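Adenylation domain (Streptomyces sp., PDB 5N9X) is an adenylation domain of the ANL superfamily of AMP-binding enzymes, modelled with ATP, threonine and magnesium between its large N-terminal part and its small C-terminal domain. Local coordinates at residues A451-A459 with R518-R529; P239-R247 with L264-L275. All coordinates share one frame; numbering follows the deposited sequence.

Interaction 1. Residues A451-A459 with R518-R529; sequences AVVWVHEFA and RASVARAFDERR
The His456 ring takes Phe525 over one face, with Phe525 CD1 sitting above the ring centre, while its edges hold Trp454 at ND1 and Asp526 at NE2. Phe525 turns its own edge to that face: the pair is T-shaped, centroids 4.8 Å apart and planes at 70°. Trp454 in turn points its six-membered ring edge-on at the face of Phe525, with planes at 85°. Ala522 lies on one side of the indole, its CB 3.5 Å from Trp454 NE1, and Val521 CG1 comes obliquely to within 3.4 Å of Trp454 CH2. Phe458 completes the aromatic cluster, its ring reaching Phe525 at CZ.

Two bonds, one at each ring nitrogen, fix the rotation of the imidazole: Trp454 NE1 donates to His456 ND1, and His456 NE2 donates to Asp526 OD2 over 2.8 Å, on the anti side and somewhat out of the carboxylate plane. A chi1 of -166° turns CG of His456 away from the backbone N and brings the imidazole against helix 518-528.

This is the C-terminal domain of an ANL enzyme, where the last helix, 518-528, packs on a three-stranded sheet, across its outer strand 450-457; Val466 touches Trp454 and Phe525, and Leu503 touches Phe525.

Arginines at both ends of 518-529 bond weakly to main-chain carbonyls. The guanidinium of Arg518 has Val452 CG1 over one face and Val453 O at its edge, 2.6 Å from NH2; its NH1 pairs with Glu439, which also accepts from Val453 N. Arg529 turns one guanidinium face to the edge of the Phe458 ring, the planes steeply inclined, Arg529 NH1 3.4 Å from Phe458 CD2. Its NH2 bonds Phe458 O in the loop beyond the strand, and its NE makes a long salt bridge to Asp526 OD2, the oxygen His456 uses.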
loop_
_atom_site.group_PDB
_atom_site.type_symbol
_atom_site.label_atom_id
_atom_site.label_comp_id
_atom_site.label_asym_id
_atom_site.label_seq_id
_atom_site.Cartn_x
_atom_site.Cartn_y
_atom_site.Cartn_z
ATOM N N ALA A 451 15.463 7.220 9.187
ATOM C CA ALA A 451 15.681 6.773 10.561
ATOM C C ALA A 451 14.527 5.918 11.104
ATOM O O ALA A 451 13.372 6.150 10.781
ATOM C CB ALA A 451 15.905 7.981 11.462
ATOM N N VAL A 452 14.857 4.936 11.940
ATOM C CA VAL A 452 13.870 4.162 12.696
ATOM C C VAL A 452 14.230 4.233 14.176
ATOM O O VAL A 452 15.340 3.854 14.561
ATOM C CB VAL A 452 13.828 2.694 12.246
ATOM C CG1 VAL A 452 12.904 1.856 13.145
ATOM C CG2 VAL A 452 13.419 2.602 10.799
ATOM N N VAL A 453 13.314 4.734 14.998
ATOM C CA VAL A 453 13.593 4.885 16.417
ATOM C C VAL A 453 12.625 4.020 17.205
ATOM O O VAL A 453 11.416 4.081 16.970
ATOM C CB VAL A 453 13.467 6.357 16.888
ATOM C CG1 VAL A 453 13.710 6.460 18.392
ATOM C CG2 VAL A 453 14.422 7.259 16.129
ATOM N N TRP A 454 13.135 3.203 18.123
ATOM C CA TRP A 454 12.240 2.395 18.958
ATOM C C TRP A 454 12.759 2.162 20.381
ATOM O O TRP A 454 13.911 2.448 20.690
ATOM C CB TRP A 454 11.949 1.045 18.278
ATOM C CG TRP A 454 13.066 0.062 18.295
ATOM C CD1 TRP A 454 13.166 -1.069 19.065
ATOM C CD2 TRP A 454 14.241 0.098 17.485
ATOM N NE1 TRP A 454 14.333 -1.737 18.777
ATOM C CE2 TRP A 454 15.014 -1.043 17.815
ATOM C CE3 TRP A 454 14.726 0.992 16.520
ATOM C CZ2 TRP A 454 16.237 -1.315 17.206
ATOM C CZ3 TRP A 454 15.940 0.730 15.918
ATOM C CH2 TRP A 454 16.689 -0.415 16.264
ATOM N N VAL A 455 11.884 1.680 21.250
ATOM C CA VAL A 455 12.314 1.201 22.554
ATOM C C VAL A 455 12.820 -0.232 22.399
ATOM O O VAL A 455 12.134 -1.090 21.878
ATOM C CB VAL A 455 11.185 1.282 23.604
ATOM C CG1 VAL A 455 11.682 0.780 24.971
ATOM C CG2 VAL A 455 10.701 2.724 23.730
ATOM N N HIS A 456 14.051 -0.480 22.805
ATOM C CA HIS A 456 14.597 -1.829 22.684
ATOM C C HIS A 456 14.782 -2.480 24.042
ATOM O O HIS A 456 15.353 -1.873 24.946
ATOM C CB HIS A 456 15.928 -1.792 21.943
ATOM C CG HIS A 456 16.402 -3.128 21.486
ATOM N ND1 HIS A 456 15.916 -3.738 20.347
ATOM C CD2 HIS A 456 17.345 -3.956 21.987
ATOM C CE1 HIS A 456 16.533 -4.890 20.175
ATOM N NE2 HIS A 456 17.405 -5.047 21.155
ATOM N N GLU A 457 14.319 -3.713 24.188
ATOM C CA GLU A 457 14.558 -4.429 25.434
ATOM C C GLU A 457 15.925 -5.105 25.393
ATOM O O GLU A 457 16.105 -6.125 24.737
ATOM C CB GLU A 457 13.450 -5.452 25.697
ATOM C CG GLU A 457 13.025 -5.534 27.155
ATOM C CD GLU A 457 12.293 -6.832 27.487
ATOM O OE1 GLU A 457 12.951 -7.736 28.051
ATOM O OE2 GLU A 457 11.070 -6.944 27.216
ATOM N N PHE A 458 16.902 -4.510 26.067
ATOM C CA PHE A 458 18.252 -5.065 26.094
ATOM C C PHE A 458 18.204 -6.266 27.024
ATOM O O PHE A 458 18.794 -7.320 26.772
ATOM C CB PHE A 458 19.268 -4.019 26.568
ATOM C CG PHE A 458 19.595 -2.977 25.534
ATOM C CD1 PHE A 458 18.789 -1.857 25.383
ATOM C CD2 PHE A 458 20.707 -3.120 24.706
ATOM C CE1 PHE A 458 19.075 -0.897 24.425
ATOM C CE2 PHE A 458 21.002 -2.159 23.746
ATOM C CZ PHE A 458 20.180 -1.046 23.607
ATOM N N ALA A 459 17.470 -6.067 28.108
ATOM C CA ALA A 459 17.103 -7.099 29.054
ATOM C C ALA A 459 15.761 -6.663 29.612
ATOM O O ALA A 459 15.386 -5.499 29.453
ATOM C CB ALA A 459 18.144 -7.237 30.160
ATOM N N ARG A 518 10.154 -2.576 10.808
ATOM C CA ARG A 518 10.567 -2.210 12.162
ATOM C C ARG A 518 11.059 -3.434 12.970
ATOM O O ARG A 518 12.124 -3.378 13.625
ATOM C CB ARG A 518 9.415 -1.487 12.900
ATOM C CG ARG A 518 8.943 -0.150 12.232
ATOM C CD ARG A 518 7.898 0.644 13.081
ATOM N NE ARG A 518 8.491 1.190 14.306
ATOM C CZ ARG A 518 9.078 2.383 14.423
ATOM N NH1 ARG A 518 9.113 3.241 13.411
ATOM N NH2 ARG A 518 9.595 2.743 15.590
ATOM N N ALA A 519 10.299 -4.532 12.914
ATOM C CA ALA A 519 10.704 -5.801 13.546
ATOM C C ALA A 519 12.042 -6.323 13.005
ATOM O O ALA A 519 12.817 -6.939 13.735
ATOM C CB ALA A 519 9.625 -6.856 13.360
ATOM N N SER A 520 12.306 -6.084 11.722
ATOM C CA SER A 520 13.616 -6.377 11.118
ATOM C C SER A 520 14.760 -5.458 11.560
ATOM O O SER A 520 15.931 -5.801 11.471
ATOM C CB SER A 520 13.508 -6.303 9.600
ATOM O OG SER A 520 14.611 -6.907 8.978
ATOM N N VAL A 521 14.446 -4.257 11.984
ATOM C CA VAL A 521 15.539 -3.384 12.359
ATOM C C VAL A 521 15.966 -3.764 13.775
ATOM O O VAL A 521 17.148 -3.900 14.060
ATOM C CB VAL A 521 15.145 -1.886 12.247
ATOM C CG1 VAL A 521 16.146 -1.029 12.953
ATOM C CG2 VAL A 521 15.068 -1.487 10.793
ATOM N N ALA A 522 14.987 -3.973 14.637
ATOM C CA ALA A 522 15.245 -4.395 16.011
ATOM C C ALA A 522 16.044 -5.703 16.083
ATOM O O ALA A 522 16.892 -5.851 16.954
ATOM C CB ALA A 522 13.939 -4.539 16.768
ATOM N N ARG A 523 15.791 -6.637 15.168
ATOM C CA ARG A 523 16.526 -7.896 15.188
ATOM C C ARG A 523 17.972 -7.762 14.698
ATOM O O ARG A 523 18.869 -8.428 15.223
ATOM C CB ARG A 523 15.783 -8.966 14.373
ATOM C CG ARG A 523 14.507 -9.458 15.055
ATOM C CD ARG A 523 13.924 -10.679 14.381
ATOM N NE ARG A 523 12.538 -10.455 13.961
ATOM C CZ ARG A 523 12.154 -10.309 12.695
ATOM N NH1 ARG A 523 13.049 -10.367 11.721
ATOM N NH2 ARG A 523 10.876 -10.108 12.403
ATOM N N ALA A 524 18.191 -6.903 13.705
ATOM C CA ALA A 524 19.523 -6.684 13.172
ATOM C C ALA A 524 20.387 -5.979 14.217
ATOM O O ALA A 524 21.567 -6.268 14.378
ATOM C CB ALA A 524 19.455 -5.864 11.884
ATOM N N PHE A 525 19.768 -5.031 14.903
ATOM C CA PHE A 525 20.400 -4.274 15.955
ATOM C C PHE A 525 20.867 -5.235 17.034
ATOM O O PHE A 525 22.055 -5.278 17.400
ATOM C CB PHE A 525 19.421 -3.242 16.519
ATOM C CG PHE A 525 19.923 -2.531 17.734
ATOM C CD1 PHE A 525 19.641 -3.020 19.016
ATOM C CD2 PHE A 525 20.676 -1.371 17.607
ATOM C CE1 PHE A 525 20.108 -2.370 20.151
ATOM C CE2 PHE A 525 21.143 -0.714 18.738
ATOM C CZ PHE A 525 20.852 -1.219 20.017
ATOM N N ASP A 526 19.918 -6.017 17.530
ATOM C CA ASP A 526 20.180 -6.974 18.588
ATOM C C ASP A 526 21.358 -7.912 18.275
ATOM O O ASP A 526 22.176 -8.202 19.141
ATOM C CB ASP A 526 18.909 -7.779 18.861
ATOM C CG ASP A 526 18.863 -8.325 20.262
ATOM O OD1 ASP A 526 19.486 -9.378 20.507
ATOM O OD2 ASP A 526 18.216 -7.688 21.118
ATOM N N GLU A 527 21.452 -8.372 17.032
ATOM C CA GLU A 527 22.507 -9.312 16.655
ATOM C C GLU A 527 23.863 -8.625 16.464
ATOM O O GLU A 527 24.906 -9.221 16.738
ATOM C CB GLU A 527 22.079 -10.096 15.398
ATOM C CG GLU A 527 23.204 -10.598 14.481
ATOM C CD GLU A 527 23.829 -9.507 13.590
ATOM O OE1 GLU A 527 23.132 -8.516 13.262
ATOM O OE2 GLU A 527 25.026 -9.642 13.236
ATOM N N ARG A 528 23.852 -7.376 16.003
ATOM C CA ARG A 528 25.089 -6.603 15.894
ATOM C C ARG A 528 25.636 -6.158 17.262
ATOM O O ARG A 528 26.825 -5.876 17.402
ATOM C CB ARG A 528 24.886 -5.386 14.966
ATOM C CG ARG A 528 25.887 -4.234 15.202
ATOM C CD ARG A 528 27.060 -4.186 14.215
ATOM N NE ARG A 528 28.205 -3.448 14.767
ATOM C CZ ARG A 528 29.107 -3.970 15.605
ATOM N NH1 ARG A 528 29.007 -5.238 15.991
ATOM N NH2 ARG A 528 30.116 -3.230 16.061
ATOM N N ARG A 529 24.781 -6.112 18.276
ATOM C CA ARG A 529 25.207 -5.616 19.580
ATOM C C ARG A 529 26.070 -6.628 20.334
ATOM O O ARG A 529 26.919 -6.238 21.140
ATOM C CB ARG A 529 23.987 -5.189 20.414
ATOM C CG ARG A 529 23.253 -6.269 21.223
ATOM C CD ARG A 529 22.034 -5.599 21.849
ATOM N NE ARG A 529 21.092 -6.466 22.562
ATOM C CZ ARG A 529 21.125 -6.732 23.867
ATOM N NH1 ARG A 529 22.093 -6.258 24.639
ATOM N NH2 ARG A 529 20.188 -7.497 24.395
ATOM O OXT ARG A 529 25.985 -7.837 20.133
#

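Interaction 2. Residues P239-R247 with L264-L275; sequences PVETARVVR and LTTAVLGEGIDL
Glu271 OE1 accepts a weak, strongly bent hydrogen bond from Arg244 NH1, 2.8 Å long with an N-H...O angle of only 118°, which is part of a salt bridge between two helices. The carboxylate and guanidinium planes are 43° apart, and Val240 CG1 packs against Glu271 OE1 at 3.5 Å. Arg244 folds at chi2 and chi3 to bring its end group to the acid, whereas Glu271 reaches across with its chain extended. Arg247 NH2 stays beyond salt-bridge range of Glu271.

Beneath the salt bridge, helical segments 239-247 and 264-271 meet at 74° in the large N-terminal part of the ANL fold. Strand 253-256, which lies between the two helices in sequence, pairs parallel with 280-284 and meets Leu264 through Leu254 and Gln256. Small residues let the segment axes come within 8.4 Å: Ala267 CB lies 3.8 Å from Val240 CG2, and Ala243 CB is met by Leu264 CD1 and Val268 CG2. Ile273 CD1 also reaches Ala243 CB, at 3.6 Å. Gly272, with positive phi, is the first residue past the helix, and residues 273-275 then run alongside 239-247. Leu275 CD2 touches both Val246 CG1 and Arg247 CB, with Trp296 of helix 290-300 touching Leu275.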
loop_
_atom_site.group_PDB
_atom_site.type_symbol
_atom_site.label_atom_id
_atom_site.label_comp_id
_atom_site.label_asym_id
_atom_site.label_seq_id
_atom_site.Cartn_x
_atom_site.Cartn_y
_atom_site.Cartn_z
ATOM N N PRO A 239 16.513 4.131 -9.496
ATOM C CA PRO A 239 15.464 5.149 -9.567
ATOM C C PRO A 239 15.540 5.909 -10.878
ATOM O O PRO A 239 14.515 6.310 -11.431
ATOM C CB PRO A 239 15.792 6.074 -8.394
ATOM C CG PRO A 239 16.449 5.192 -7.421
ATOM C CD PRO A 239 17.297 4.263 -8.257
ATOM N N VAL A 240 16.765 6.100 -11.355
ATOM C CA VAL A 240 17.018 6.826 -12.586
ATOM C C VAL A 240 16.373 6.108 -13.778
ATOM O O VAL A 240 15.766 6.745 -14.645
ATOM C CB VAL A 240 18.536 7.007 -12.811
ATOM C CG1 VAL A 240 18.810 7.739 -14.114
ATOM C CG2 VAL A 240 19.158 7.763 -11.631
ATOM N N GLU A 241 16.483 4.781 -13.802
ATOM C CA GLU A 241 15.851 3.973 -14.845
ATOM C C GLU A 241 14.330 4.017 -14.723
ATOM O O GLU A 241 13.602 4.025 -15.713
ATOM C CB GLU A 241 16.351 2.527 -14.772
ATOM C CG GLU A 241 17.569 2.247 -15.649
ATOM C CD GLU A 241 18.635 1.426 -14.942
ATOM O OE1 GLU A 241 18.354 0.870 -13.858
ATOM O OE2 GLU A 241 19.756 1.326 -15.481
ATOM N N THR A 242 13.862 4.033 -13.487
ATOM C CA THR A 242 12.449 4.108 -13.190
ATOM C C THR A 242 11.911 5.423 -13.724
ATOM O O THR A 242 10.922 5.465 -14.466
ATOM C CB THR A 242 12.217 3.998 -11.671
ATOM O OG1 THR A 242 12.680 2.720 -11.224
ATOM C CG2 THR A 242 10.749 4.205 -11.310
ATOM N N ALA A 243 12.576 6.501 -13.341
ATOM C CA ALA A 243 12.263 7.806 -13.899
ATOM C C ALA A 243 12.215 7.763 -15.438
ATOM O O ALA A 243 11.304 8.309 -16.044
ATOM C CB ALA A 243 13.274 8.843 -13.417
ATOM N N ARG A 244 13.168 7.089 -16.067
ATOM C CA ARG A 244 13.266 7.153 -17.516
ATOM C C ARG A 244 12.105 6.421 -18.184
ATOM O O ARG A 244 11.526 6.908 -19.154
ATOM C CB ARG A 244 14.631 6.625 -17.969
ATOM C CG ARG A 244 15.641 7.757 -18.127
ATOM C CD ARG A 244 17.000 7.515 -17.451
ATOM N NE ARG A 244 17.906 6.668 -18.216
ATOM C CZ ARG A 244 19.227 6.630 -18.051
ATOM N NH1 ARG A 244 19.830 7.408 -17.161
ATOM N NH2 ARG A 244 19.957 5.815 -18.795
ATOM N N VAL A 245 11.725 5.283 -17.626
ATOM C CA VAL A 245 10.542 4.570 -18.090
ATOM C C VAL A 245 9.277 5.415 -17.919
ATOM O O VAL A 245 8.402 5.450 -18.797
ATOM C CB VAL A 245 10.377 3.240 -17.338
ATOM C CG1 VAL A 245 8.997 2.636 -17.601
ATOM C CG2 VAL A 245 11.493 2.283 -17.724
ATOM N N VAL A 246 9.189 6.115 -16.794
ATOM C CA VAL A 246 8.010 6.930 -16.514
ATOM C C VAL A 246 7.787 8.006 -17.592
ATOM O O VAL A 246 6.655 8.234 -18.037
ATOM C CB VAL A 246 8.108 7.588 -15.130
ATOM C CG1 VAL A 246 7.162 8.780 -15.005
ATOM C CG2 VAL A 246 7.865 6.545 -14.041
ATOM N N ARG A 247 8.865 8.654 -18.027
ATOM C CA ARG A 247 8.778 9.588 -19.141
ATOM C C ARG A 247 8.487 8.826 -20.424
ATOM O O ARG A 247 7.466 9.067 -21.077
ATOM C CB ARG A 247 10.064 10.409 -19.275
ATOM C CG ARG A 247 10.205 11.155 -20.595
ATOM C CD ARG A 247 11.450 10.697 -21.325
ATOM N NE ARG A 247 12.651 11.337 -20.805
ATOM C CZ ARG A 247 13.839 10.745 -20.735
ATOM N NH1 ARG A 247 13.984 9.491 -21.149
ATOM N NH2 ARG A 247 14.880 11.395 -20.235
ATOM N N LEU A 264 12.736 9.033 -6.282
ATOM C CA LEU A 264 12.383 9.333 -7.650
ATOM C C LEU A 264 12.738 10.792 -8.000
ATOM O O LEU A 264 13.318 11.095 -9.051
ATOM C CB LEU A 264 10.895 9.075 -7.865
ATOM C CG LEU A 264 10.391 9.362 -9.278
ATOM C CD1 LEU A 264 11.290 8.663 -10.291
ATOM C CD2 LEU A 264 8.946 8.911 -9.437
ATOM N N THR A 265 12.375 11.688 -7.102
ATOM C CA THR A 265 12.600 13.104 -7.290
ATOM C C THR A 265 14.069 13.453 -7.438
ATOM O O THR A 265 14.422 14.323 -8.237
ATOM C CB THR A 265 12.006 13.893 -6.125
ATOM O OG1 THR A 265 10.616 13.566 -6.023
ATOM C CG2 THR A 265 12.180 15.395 -6.337
ATOM N N THR A 266 14.913 12.785 -6.658
ATOM C CA THR A 266 16.338 13.016 -6.723
ATOM C C THR A 266 16.824 12.725 -8.125
ATOM O O THR A 266 17.562 13.513 -8.722
ATOM C CB THR A 266 17.093 12.143 -5.719
ATOM O OG1 THR A 266 16.629 12.428 -4.392
ATOM C CG2 THR A 266 18.587 12.394 -5.810
ATOM N N ALA A 267 16.368 11.592 -8.643
ATOM C CA ALA A 267 16.735 11.108 -9.958
ATOM C C ALA A 267 16.195 11.996 -11.093
ATOM O O ALA A 267 16.909 12.294 -12.045
ATOM C CB ALA A 267 16.247 9.679 -10.120
ATOM N N VAL A 268 14.934 12.401 -11.001
ATOM C CA VAL A 268 14.349 13.295 -11.997
ATOM C C VAL A 268 15.104 14.629 -12.037
ATOM O O VAL A 268 15.478 15.120 -13.102
ATOM C CB VAL A 268 12.837 13.543 -11.711
ATOM C CG1 VAL A 268 12.321 14.739 -12.500
ATOM C CG2 VAL A 268 12.009 12.294 -12.006
ATOM N N LEU A 269 15.352 15.192 -10.864
ATOM C CA LEU A 269 16.066 16.456 -10.757
ATOM C C LEU A 269 17.530 16.351 -11.192
ATOM O O LEU A 269 18.067 17.282 -11.811
ATOM C CB LEU A 269 15.986 16.994 -9.327
ATOM C CG LEU A 269 14.780 17.847 -8.914
ATOM C CD1 LEU A 269 13.499 17.398 -9.584
ATOM C CD2 LEU A 269 14.601 17.883 -7.379
ATOM N N GLY A 270 18.184 15.240 -10.870
ATOM C CA GLY A 270 19.587 15.064 -11.237
ATOM C C GLY A 270 19.839 14.960 -12.743
ATOM O O GLY A 270 20.670 15.679 -13.305
ATOM N N GLU A 271 19.113 14.065 -13.403
ATOM C CA GLU A 271 19.214 13.910 -14.847
ATOM C C GLU A 271 18.412 15.007 -15.599
ATOM O O GLU A 271 18.540 15.171 -16.805
ATOM C CB GLU A 271 18.752 12.497 -15.240
ATOM C CG GLU A 271 18.871 12.182 -16.734
ATOM C CD GLU A 271 19.088 10.705 -17.019
ATOM O OE1 GLU A 271 20.005 10.115 -16.401
ATOM O OE2 GLU A 271 18.346 10.155 -17.869
ATOM N N GLY A 272 17.597 15.769 -14.880
ATOM C CA GLY A 272 16.828 16.832 -15.511
ATOM C C GLY A 272 15.717 16.297 -16.390
ATOM O O GLY A 272 15.426 16.813 -17.476
ATOM N N ILE A 273 15.074 15.248 -15.920
ATOM C CA ILE A 273 14.036 14.650 -16.725
ATOM C C ILE A 273 12.757 15.501 -16.712
ATOM O O ILE A 273 12.396 16.105 -15.690
ATOM C CB ILE A 273 13.753 13.229 -16.256
ATOM C CG1 ILE A 273 15.025 12.385 -16.384
ATOM C CG2 ILE A 273 12.615 12.630 -17.055
ATOM C CD1 ILE A 273 14.929 11.004 -15.703
ATOM N N ASP A 274 12.087 15.588 -17.852
ATOM C CA ASP A 274 10.800 16.264 -17.868
ATOM C C ASP A 274 9.699 15.214 -17.968
ATOM O O ASP A 274 9.882 14.166 -18.592
ATOM C CB ASP A 274 10.724 17.277 -19.019
ATOM C CG ASP A 274 9.564 18.257 -18.855
ATOM O OD1 ASP A 274 9.348 18.767 -17.719
ATOM O OD2 ASP A 274 8.866 18.521 -19.863
ATOM N N LEU A 275 8.568 15.472 -17.327
ATOM C CA LEU A 275 7.456 14.531 -17.403
ATOM C C LEU A 275 6.143 15.199 -17.806
ATOM O O LEU A 275 5.185 15.208 -17.042
ATOM C CB LEU A 275 7.296 13.800 -16.068
ATOM C CG LEU A 275 8.560 13.083 -15.573
ATOM C CD1 LEU A 275 8.538 12.807 -14.067
ATOM C CD2 LEU A 275 8.801 11.828 -16.359
#

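The two contacts belong to different parts of the chain: interaction 2 to the large N-terminal part, interaction 1 to the small C-terminal domain. Their centres are 34 Å apart and their nearest atoms about 15 Å, so they do not touch, and in sequence interaction 2 closes before interaction 1 opens. Both lie off the centre of the chain, their centres about 24 Å (interaction 1) and about 22 Å (interaction 2) from it. The side chain of Arg518, at one end of interaction 1, comes within about 9 Å of ATP and about 10 Å of the magnesium ion. Just ahead of its helix comes Lys515, which lines the threonine pocket; the residues of interaction 2 are not among those lining it.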